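Local coordinates for Ton_1535 (PDB 3ZPJ), which is of unknown function but folds as an alpha-solenoid of stacked helices, a scaffold that in related folds often serves protein binding, at residues Tyr77-Ser82 with Phe96-Ala100; Arg243-Leu248 with Lys268-Cys273; Thr42-His46 with Ala85-Tyr89. All coordinates share one frame; numbering follows the deposited sequence.

Interaction 1 (Tyr77-Ser82 with Phe96-Ala100); sequences YSIIAS and FFNRA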
loop_
_atom_site.group_PDB
_atom_site.type_symbol
_atom_site.label_atom_id
_atom_site.label_comp_id
_atom_site.label_asym_id
_atom_site.label_seq_id
_atom_site.Cartn_x
_atom_site.Cartn_y
_atom_site.Cartn_z
ATOM N N TYR A 77 18.777 -15.685 2.318
ATOM C CA TYR A 77 18.210 -15.700 3.660
ATOM C C TYR A 77 16.944 -14.833 3.745
ATOM O O TYR A 77 15.997 -15.173 4.459
ATOM C CB TYR A 77 19.240 -15.195 4.667
ATOM C CG TYR A 77 20.314 -16.190 5.046
ATOM C CD1 TYR A 77 20.091 -17.561 4.969
ATOM C CD2 TYR A 77 21.547 -15.755 5.510
ATOM C CE1 TYR A 77 21.074 -18.465 5.332
ATOM C CE2 TYR A 77 22.541 -16.653 5.878
ATOM C CZ TYR A 77 22.301 -18.004 5.787
ATOM O OH TYR A 77 23.291 -18.892 6.155
ATOM N N SER A 78 16.928 -13.720 3.015
ATOM C CA SER A 78 15.755 -12.834 2.991
ATOM C C SER A 78 14.574 -13.502 2.331
ATOM O O SER A 78 13.449 -13.433 2.832
ATOM C CB SER A 78 16.055 -11.541 2.244
ATOM O OG SER A 78 16.992 -10.771 2.952
ATOM N N ILE A 79 14.836 -14.138 1.194
ATOM C CA ILE A 79 13.817 -14.903 0.480
ATOM C C ILE A 79 13.210 -15.985 1.375
ATOM O O ILE A 79 11.991 -16.102 1.502
ATOM C CB ILE A 79 14.398 -15.490 -0.802
ATOM C CG1 ILE A 79 14.943 -14.342 -1.666
ATOM C CG2 ILE A 79 13.347 -16.320 -1.564
ATOM C CD1 ILE A 79 15.467 -14.764 -3.020
ATOM N N ILE A 80 14.070 -16.743 2.034
ATOM C CA ILE A 80 13.624 -17.762 2.968
ATOM C C ILE A 80 12.830 -17.137 4.116
ATOM O O ILE A 80 11.803 -17.668 4.544
ATOM C CB ILE A 80 14.841 -18.534 3.509
ATOM C CG1 ILE A 80 15.449 -19.374 2.373
ATOM C CG2 ILE A 80 14.459 -19.370 4.723
ATOM C CD1 ILE A 80 16.815 -19.945 2.676
ATOM N N ALA A 81 13.310 -15.992 4.589
ATOM C CA ALA A 81 12.713 -15.304 5.736
ATOM C C ALA A 81 11.285 -14.835 5.491
ATOM O O ALA A 81 10.428 -15.018 6.339
ATOM C CB ALA A 81 13.573 -14.124 6.156
ATOM N N SER A 82 11.036 -14.211 4.343
ATOM C CA SER A 82 9.692 -13.715 4.064
ATOM C C SER A 82 8.703 -14.851 3.795
ATOM O O SER A 82 7.544 -14.745 4.181
ATOM C CB SER A 82 9.664 -12.646 2.952
ATOM O OG SER A 82 10.107 -13.144 1.710
ATOM N N PHE A 96 15.942 -15.880 10.309
ATOM C CA PHE A 96 16.549 -15.696 8.994
ATOM C C PHE A 96 16.772 -14.248 8.591
ATOM O O PHE A 96 17.772 -13.937 7.946
ATOM C CB PHE A 96 15.847 -16.516 7.911
ATOM C CG PHE A 96 16.311 -17.937 7.887
ATOM C CD1 PHE A 96 15.858 -18.838 8.841
ATOM C CD2 PHE A 96 17.264 -18.357 6.975
ATOM C CE1 PHE A 96 16.311 -20.144 8.851
ATOM C CE2 PHE A 96 17.714 -19.663 6.982
ATOM C CZ PHE A 96 17.236 -20.556 7.922
ATOM N N PHE A 97 15.871 -13.361 8.997
ATOM C CA PHE A 97 16.112 -11.941 8.805
ATOM C C PHE A 97 17.406 -11.483 9.499
ATOM O O PHE A 97 18.186 -10.718 8.939
ATOM C CB PHE A 97 14.898 -11.124 9.246
ATOM C CG PHE A 97 13.789 -11.116 8.231
ATOM C CD1 PHE A 97 14.039 -10.701 6.926
ATOM C CD2 PHE A 97 12.514 -11.555 8.560
ATOM C CE1 PHE A 97 13.030 -10.697 5.969
ATOM C CE2 PHE A 97 11.500 -11.558 7.606
ATOM C CZ PHE A 97 11.761 -11.124 6.306
ATOM N N ASN A 98 17.647 -11.984 10.702
ATOM C CA ASN A 98 18.850 -11.633 11.424
ATOM C C ASN A 98 20.096 -12.196 10.777
ATOM O O ASN A 98 21.164 -11.575 10.825
ATOM C CB ASN A 98 18.752 -12.080 12.875
ATOM C CG ASN A 98 17.970 -11.102 13.720
ATOM O OD1 ASN A 98 18.217 -9.896 13.674
ATOM N ND2 ASN A 98 17.005 -11.607 14.478
ATOM N N ARG A 99 19.961 -13.372 10.174
ATOM C CA ARG A 99 21.064 -13.931 9.420
ATOM C C ARG A 99 21.342 -13.018 8.230
ATOM O O ARG A 99 22.494 -12.692 7.949
ATOM C CB ARG A 99 20.767 -15.361 8.963
ATOM C CG ARG A 99 20.652 -16.366 10.105
ATOM C CD ARG A 99 20.688 -17.799 9.576
ATOM N NE ARG A 99 20.003 -18.728 10.468
ATOM C CZ ARG A 99 20.091 -20.052 10.383
ATOM N NH1 ARG A 99 20.851 -20.615 9.445
ATOM N NH2 ARG A 99 19.422 -20.811 11.243
ATOM N N ALA A 100 20.280 -12.586 7.557
ATOM C CA ALA A 100 20.413 -11.670 6.418
ATOM C C ALA A 100 21.162 -10.396 6.808
ATOM O O ALA A 100 22.155 -10.038 6.178
ATOM C CB ALA A 100 19.043 -11.343 5.811
#

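Interaction 2 (Arg243-Leu248 with Lys268-Cys273); sequences RLIGEL and KAFECC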
loop_
_atom_site.group_PDB
_atom_site.type_symbol
_atom_site.label_atom_id
_atom_site.label_comp_id
_atom_site.label_asym_id
_atom_site.label_seq_id
_atom_site.Cartn_x
_atom_site.Cartn_y
_atom_site.Cartn_z
ATOM N N ARG A 243 -18.616 -0.829 3.755
ATOM C CA ARG A 243 -18.935 -0.921 2.335
ATOM C C ARG A 243 -19.421 0.410 1.765
ATOM O O ARG A 243 -19.177 0.734 0.604
ATOM C CB ARG A 243 -19.994 -1.987 2.076
ATOM C CG ARG A 243 -20.215 -2.204 0.601
ATOM C CD ARG A 243 -21.185 -3.306 0.311
ATOM N NE ARG A 243 -21.813 -3.081 -0.987
ATOM C CZ ARG A 243 -22.793 -3.827 -1.488
ATOM N NH1 ARG A 243 -23.256 -4.868 -0.804
ATOM N NH2 ARG A 243 -23.299 -3.532 -2.679
ATOM N N LEU A 244 -20.123 1.173 2.592
ATOM C CA LEU A 244 -20.592 2.479 2.194
ATOM C C LEU A 244 -19.405 3.426 2.037
ATOM O O LEU A 244 -19.243 4.062 0.993
ATOM C CB LEU A 244 -21.606 3.015 3.206
ATOM C CG LEU A 244 -22.234 4.384 2.936
ATOM C CD1 LEU A 244 -22.546 4.557 1.474
ATOM C CD2 LEU A 244 -23.522 4.534 3.756
ATOM N N ILE A 245 -18.581 3.525 3.075
ATOM C CA ILE A 245 -17.437 4.422 3.038
ATOM C C ILE A 245 -16.546 4.051 1.858
ATOM O O ILE A 245 -16.074 4.919 1.131
ATOM C CB ILE A 245 -16.609 4.378 4.347
ATOM C CG1 ILE A 245 -17.158 5.367 5.371
ATOM C CG2 ILE A 245 -15.158 4.765 4.091
ATOM C CD1 ILE A 245 -18.458 4.985 5.951
ATOM N N GLY A 246 -16.347 2.756 1.653
ATOM C CA GLY A 246 -15.418 2.299 0.634
ATOM C C GLY A 246 -15.906 2.692 -0.744
ATOM O O GLY A 246 -15.138 3.167 -1.587
ATOM N N GLU A 247 -17.198 2.503 -0.976
ATOM C CA GLU A 247 -17.774 2.886 -2.256
ATOM C C GLU A 247 -17.654 4.396 -2.467
ATOM O O GLU A 247 -17.304 4.843 -3.554
ATOM C CB GLU A 247 -19.204 2.363 -2.396
ATOM C CG GLU A 247 -19.269 0.836 -2.596
ATOM C CD GLU A 247 -20.684 0.255 -2.566
ATOM O OE1 GLU A 247 -21.630 0.946 -2.126
ATOM O OE2 GLU A 247 -20.856 -0.908 -2.982
ATOM N N LEU A 248 -17.880 5.178 -1.411
ATOM C CA LEU A 248 -17.735 6.630 -1.495
ATOM C C LEU A 248 -16.302 7.076 -1.773
ATOM O O LEU A 248 -16.075 7.985 -2.578
ATOM C CB LEU A 248 -18.269 7.307 -0.234
ATOM C CG LEU A 248 -19.780 7.132 -0.065
ATOM C CD1 LEU A 248 -20.310 7.796 1.198
ATOM C CD2 LEU A 248 -20.477 7.701 -1.271
ATOM N N LYS A 268 -25.640 4.482 -6.153
ATOM C CA LYS A 268 -25.760 3.065 -5.878
ATOM C C LYS A 268 -25.328 2.742 -4.457
ATOM O O LYS A 268 -25.890 1.859 -3.820
ATOM C CB LYS A 268 -24.940 2.241 -6.867
ATOM C CG LYS A 268 -25.125 0.748 -6.675
ATOM C CD LYS A 268 -24.097 -0.080 -7.414
ATOM C CE LYS A 268 -23.929 -1.426 -6.725
ATOM N NZ LYS A 268 -23.679 -1.263 -5.248
ATOM N N ALA A 269 -24.340 3.470 -3.954
ATOM C CA ALA A 269 -23.818 3.204 -2.617
ATOM C C ALA A 269 -24.862 3.414 -1.521
ATOM O O ALA A 269 -24.728 2.858 -0.430
ATOM C CB ALA A 269 -22.584 4.044 -2.342
ATOM N N PHE A 270 -25.885 4.218 -1.814
ATOM C CA PHE A 270 -26.983 4.449 -0.877
ATOM C C PHE A 270 -28.219 3.670 -1.293
ATOM O O PHE A 270 -29.010 3.238 -0.461
ATOM C CB PHE A 270 -27.349 5.931 -0.829
ATOM C CG PHE A 270 -26.358 6.771 -0.104
ATOM C CD1 PHE A 270 -25.284 7.338 -0.777
ATOM C CD2 PHE A 270 -26.481 6.988 1.253
ATOM C CE1 PHE A 270 -24.357 8.109 -0.105
ATOM C CE2 PHE A 270 -25.551 7.761 1.930
ATOM C CZ PHE A 270 -24.487 8.326 1.246
ATOM N N GLU A 271 -28.388 3.512 -2.597
ATOM C CA GLU A 271 -29.590 2.902 -3.141
ATOM C C GLU A 271 -29.498 1.390 -3.239
ATOM O O GLU A 271 -30.451 0.740 -3.643
ATOM C CB GLU A 271 -29.913 3.503 -4.509
ATOM C CG GLU A 271 -30.271 4.985 -4.445
ATOM C CD GLU A 271 -30.353 5.618 -5.815
ATOM O OE1 GLU A 271 -29.540 5.231 -6.684
ATOM O OE2 GLU A 271 -31.237 6.485 -6.022
ATOM N N CYS A 272 -28.357 0.826 -2.861
ATOM C CA CYS A 272 -28.169 -0.617 -2.955
ATOM C C CYS A 272 -28.735 -1.312 -1.725
ATOM O O CYS A 272 -29.217 -2.446 -1.797
ATOM C CB CYS A 272 -26.679 -0.975 -3.101
ATOM S SG CYS A 272 -25.686 -0.823 -1.578
ATOM N N CYS A 273 -28.663 -0.630 -0.588
ATOM C CA CYS A 273 -28.916 -1.279 0.686
ATOM C C CYS A 273 -29.751 -0.401 1.606
ATOM O O CYS A 273 -30.093 0.738 1.275
ATOM C CB CYS A 273 -27.581 -1.629 1.358
ATOM S SG CYS A 273 -26.141 -1.678 0.221
#

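Interaction 3 (Thr42-His46 with Ala85-Tyr89); sequences TIYQH and AIMEY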
loop_
_atom_site.group_PDB
_atom_site.type_symbol
_atom_site.label_atom_id
_atom_site.label_comp_id
_atom_site.label_asym_id
_atom_site.label_seq_id
_atom_site.Cartn_x
_atom_site.Cartn_y
_atom_site.Cartn_z
ATOM N N THR A 42 2.873 -21.318 -3.043
ATOM C CA THR A 42 1.655 -21.703 -3.757
ATOM C C THR A 42 0.990 -22.930 -3.132
ATOM O O THR A 42 -0.229 -22.995 -3.068
ATOM C CB THR A 42 1.868 -21.899 -5.278
ATOM O OG1 THR A 42 2.859 -22.907 -5.502
ATOM C CG2 THR A 42 2.303 -20.584 -5.929
ATOM N N ILE A 43 1.780 -23.889 -2.653
ATOM C CA ILE A 43 1.215 -25.024 -1.921
ATOM C C ILE A 43 0.477 -24.569 -0.660
ATOM O O ILE A 43 -0.671 -24.946 -0.424
ATOM C CB ILE A 43 2.286 -26.024 -1.493
ATOM C CG1 ILE A 43 2.854 -26.766 -2.701
ATOM C CG2 ILE A 43 1.710 -27.023 -0.489
ATOM C CD1 ILE A 43 3.868 -27.836 -2.310
ATOM N N TYR A 44 1.152 -23.757 0.145
ATOM C CA TYR A 44 0.588 -23.254 1.389
ATOM C C TYR A 44 -0.714 -22.509 1.126
ATOM O O TYR A 44 -1.670 -22.614 1.898
ATOM C CB TYR A 44 1.596 -22.327 2.079
ATOM C CG TYR A 44 1.149 -21.779 3.413
ATOM C CD1 TYR A 44 1.184 -22.568 4.558
ATOM C CD2 TYR A 44 0.706 -20.469 3.532
ATOM C CE1 TYR A 44 0.780 -22.073 5.780
ATOM C CE2 TYR A 44 0.298 -19.962 4.754
ATOM C CZ TYR A 44 0.336 -20.770 5.872
ATOM O OH TYR A 44 -0.069 -20.272 7.088
ATOM N N GLN A 45 -0.746 -21.774 0.017
ATOM C CA GLN A 45 -1.859 -20.884 -0.291
ATOM C C GLN A 45 -3.024 -21.561 -1.012
ATOM O O GLN A 45 -4.182 -21.262 -0.730
ATOM C CB GLN A 45 -1.375 -19.679 -1.098
ATOM C CG GLN A 45 -0.547 -18.695 -0.301
ATOM C CD GLN A 45 -0.099 -17.505 -1.130
ATOM O OE1 GLN A 45 -0.142 -17.540 -2.366
ATOM N NE2 GLN A 45 0.333 -16.440 -0.453
ATOM N N HIS A 46 -2.723 -22.466 -1.940
ATOM C CA HIS A 46 -3.768 -23.135 -2.717
ATOM C C HIS A 46 -3.913 -24.595 -2.291
ATOM O O HIS A 46 -4.078 -25.479 -3.134
ATOM C CB HIS A 46 -3.487 -23.042 -4.226
ATOM C CG HIS A 46 -3.221 -21.648 -4.723
ATOM N ND1 HIS A 46 -3.438 -20.520 -3.959
ATOM C CD2 HIS A 46 -2.746 -21.205 -5.914
ATOM C CE1 HIS A 46 -3.109 -19.445 -4.656
ATOM N NE2 HIS A 46 -2.685 -19.833 -5.846
ATOM N N ALA A 85 7.623 -16.186 7.049
ATOM C CA ALA A 85 6.747 -15.192 7.652
ATOM C C ALA A 85 5.346 -15.241 7.048
ATOM O O ALA A 85 4.355 -15.131 7.770
ATOM C CB ALA A 85 7.347 -13.809 7.521
ATOM N N ILE A 86 5.273 -15.392 5.729
ATOM C CA ILE A 86 4.017 -15.696 5.056
ATOM C C ILE A 86 3.301 -16.832 5.797
ATOM O O ILE A 86 2.169 -16.670 6.240
ATOM C CB ILE A 86 4.245 -16.143 3.583
ATOM C CG1 ILE A 86 4.964 -15.070 2.770
ATOM C CG2 ILE A 86 2.940 -16.482 2.910
ATOM C CD1 ILE A 86 4.199 -13.811 2.593
ATOM N N MET A 87 3.980 -17.967 5.954
ATOM C CA MET A 87 3.398 -19.141 6.614
ATOM C C MET A 87 3.358 -19.080 8.149
ATOM O O MET A 87 3.169 -20.104 8.807
ATOM C CB MET A 87 4.136 -20.407 6.188
ATOM C CG MET A 87 4.259 -20.581 4.690
ATOM S SD MET A 87 5.036 -22.166 4.345
ATOM C CE MET A 87 6.539 -21.983 5.314
ATOM N N GLU A 88 3.551 -17.891 8.709
ATOM C CA GLU A 88 3.388 -17.659 10.150
ATOM C C GLU A 88 4.391 -18.373 11.054
ATOM O O GLU A 88 4.111 -18.622 12.227
ATOM C CB GLU A 88 1.952 -17.962 10.592
ATOM C CG GLU A 88 0.920 -17.147 9.834
ATOM C CD GLU A 88 -0.500 -17.454 10.249
ATOM O OE1 GLU A 88 -0.747 -18.547 10.814
ATOM O OE2 GLU A 88 -1.369 -16.591 10.006
ATOM N N TYR A 89 5.558 -18.697 10.509
ATOM C CA TYR A 89 6.669 -19.165 11.331
ATOM C C TYR A 89 7.516 -17.954 11.707
ATOM O O TYR A 89 8.598 -17.725 11.162
ATOM C CB TYR A 89 7.500 -20.203 10.587
ATOM C CG TYR A 89 6.728 -21.452 10.234
ATOM C CD1 TYR A 89 6.619 -22.505 11.139
ATOM C CD2 TYR A 89 6.107 -21.584 8.999
ATOM C CE1 TYR A 89 5.916 -23.647 10.822
ATOM C CE2 TYR A 89 5.402 -22.727 8.673
ATOM C CZ TYR A 89 5.309 -23.753 9.589
ATOM O OH TYR A 89 4.607 -24.892 9.269
#

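Interaction 1 (Tyr77-Ser82 with Phe96-Ala100)
Tyr77 meets Phe96 and Arg99 because its CG stands anti to the carbonyl carbon, beside the backbone N (chi1 -77°), which lays the ring across the neighbouring helix. Arg99 runs extended from CG to NE, and its aliphatic part passes over one face of the tyrosine ring. Arg99 CB sits 4.0 Å from the Tyr77 ring centroid, a CH-pi contact. The rings of Tyr77 and Phe96 are turned 71° against each other, and Tyr77 CD1 comes to 3.6 Å from Phe96 CD2 in an oblique aromatic pair. Phe96 is sandwiched: Ile80 CG2 lies over one face, 4.0 Å from the ring centroid, while Arg99 NE stands above the opposite face. In Ile80 this methyl is the branch anti to the backbone N, which presents it to the phenylalanine. Farther along the pair of helices, Ala81 CB lies almost on the normal of the Phe97 ring, over its centre and 3.3 Å from the centroid, a close fit.

The backbones run close together. Helices 70-86 and 90-104 are consecutive antiparallel helices of the alpha-solenoid; the axes of the two short segments approach to 8.1 Å at 161°. An alanine stands at each near point, Ala100 opposite Tyr77 and Ala81 opposite Phe96, and Tyr77 CB lies 4.0 Å from Ala100 CB. Helix 110-126 adds Leu120 and Leu124 against Phe97, and helix 53-66 sets Met61 against Phe96.

No hydrogen bond joins the segments. Ser78 OG bonds Ala74 O within its own helix, and Arg99 NE forms a salt bridge with Asp95. With no polar bond between the segments, the pairing rests on apolar and CH-pi contacts, and thus on shape.

Interaction 2 (Arg243-Leu248 with Lys268-Cys273)
The Arg243 guanidinium carries the disulfide sulfurs Cys272 SG and Cys273 SG over one face, while Lys268 NZ and the carboxylate of Glu247 lie at its edge, near its plane. The second flat group, the Phe270 ring, has Leu244 CD1 above its centre, a CH-pi contact 4.2 Å from the centroid and 10° off the normal. In Leu244, CG lies anti to the backbone N (chi1 -179°), which brings CD1 over the ring. These groups join helices 240-256 and 262-271, consecutive helices of the alpha-solenoid.

Arg243, Glu247 and Lys268 form a salt-bridge network. Arg243 NE donates to Glu247 OE2 at 3.1 Å, nearly straight at 170°; the donor keeps its acceptor in the guanidinium plane but meets the carboxylate from above its own plane. Across the contact, Glu247 OE2 and Lys268 NZ make a long salt bridge of 3.6 Å. The carboxylate stands between two cations, and its charge probably offsets the closeness of Arg243 NH2 and Lys268 NZ. Lys235, from helix 227-237, brings a further positive charge near Lys268.

Leu244 and Leu248 pack on Ala269 and Phe270, and Glu247 OE1 also lies against Ala269 CB, at 3.2 Å. Leu248 CD2 reaches Phe270 CE1, 4.1 Å away. Phe270 also makes a cation-pi contact with Arg298. The vicinal Cys272 SG and Cys273 SG are bonded at 2.0 Å, although Cys273 is poorly ordered.

Interaction 3 (Thr42-His46 with Ala85-Tyr89)
Ile86 opens the contact, its carbonyl O lying 4.1 Å from Tyr44 CE2, oblique to the ring. Here helix 70-86 ends in a Schellman motif whose turn packs against the end of helix 29-45, two helices earlier in the alpha-solenoid.

Met87, the first residue to leave helical backbone angles, carries most of the contact. Its CA lies 3.5 Å from Tyr44 CZ, over the same ring face as the side chain. Tyr44 has CG anti to its own backbone nitrogen (chi1 -178°), a torsion that extends the ring toward this turn. Met87 CG then stands above the ring centre, 3.6 Å from the centroid and 12° off the normal, in a CH-pi contact. Further along, Met87 SD makes an oblique Met-aromatic contact, 4.4 Å from the same centroid. Ile53 of helix 53-66, the helix between in sequence, touches both Met87 and Tyr44.

Replacing Tyr44 with an alanine would probably leave Met87 CG and SD without their aromatic partner and open a gap beside the turn.

Glu88 follows at positive phi (66°), as the C-prime residue of the motif, with Glu88 N bonded to Ala85 O. Its OE1 is 4.2 Å from Tyr44 OH, too long for a hydrogen bond. Tyr89 takes the N-cap position of helix 90-104, and Tyr89 N reaches back to Leu84 O to complete the motif.

In the fold
Interactions 1 and 3 share helix 70-86 and have centres 15 Å apart, but use it differently: interaction 1 pairs its buried middle with the following helix, whereas interaction 3 sets its surface end against helix 29-45. Interaction 2 lies on the opposite side of the chain's centre from interaction 1, about 43 Å away between centres, and is partly buried. Their chemistry differs with their place. Rings and methyl groups dominate the core contact of interaction 1, a methionine lies over a single ring in the surface contact of interaction 3, and interaction 2 alone combines an apolar layer with a charged network across its segments and a disulfide.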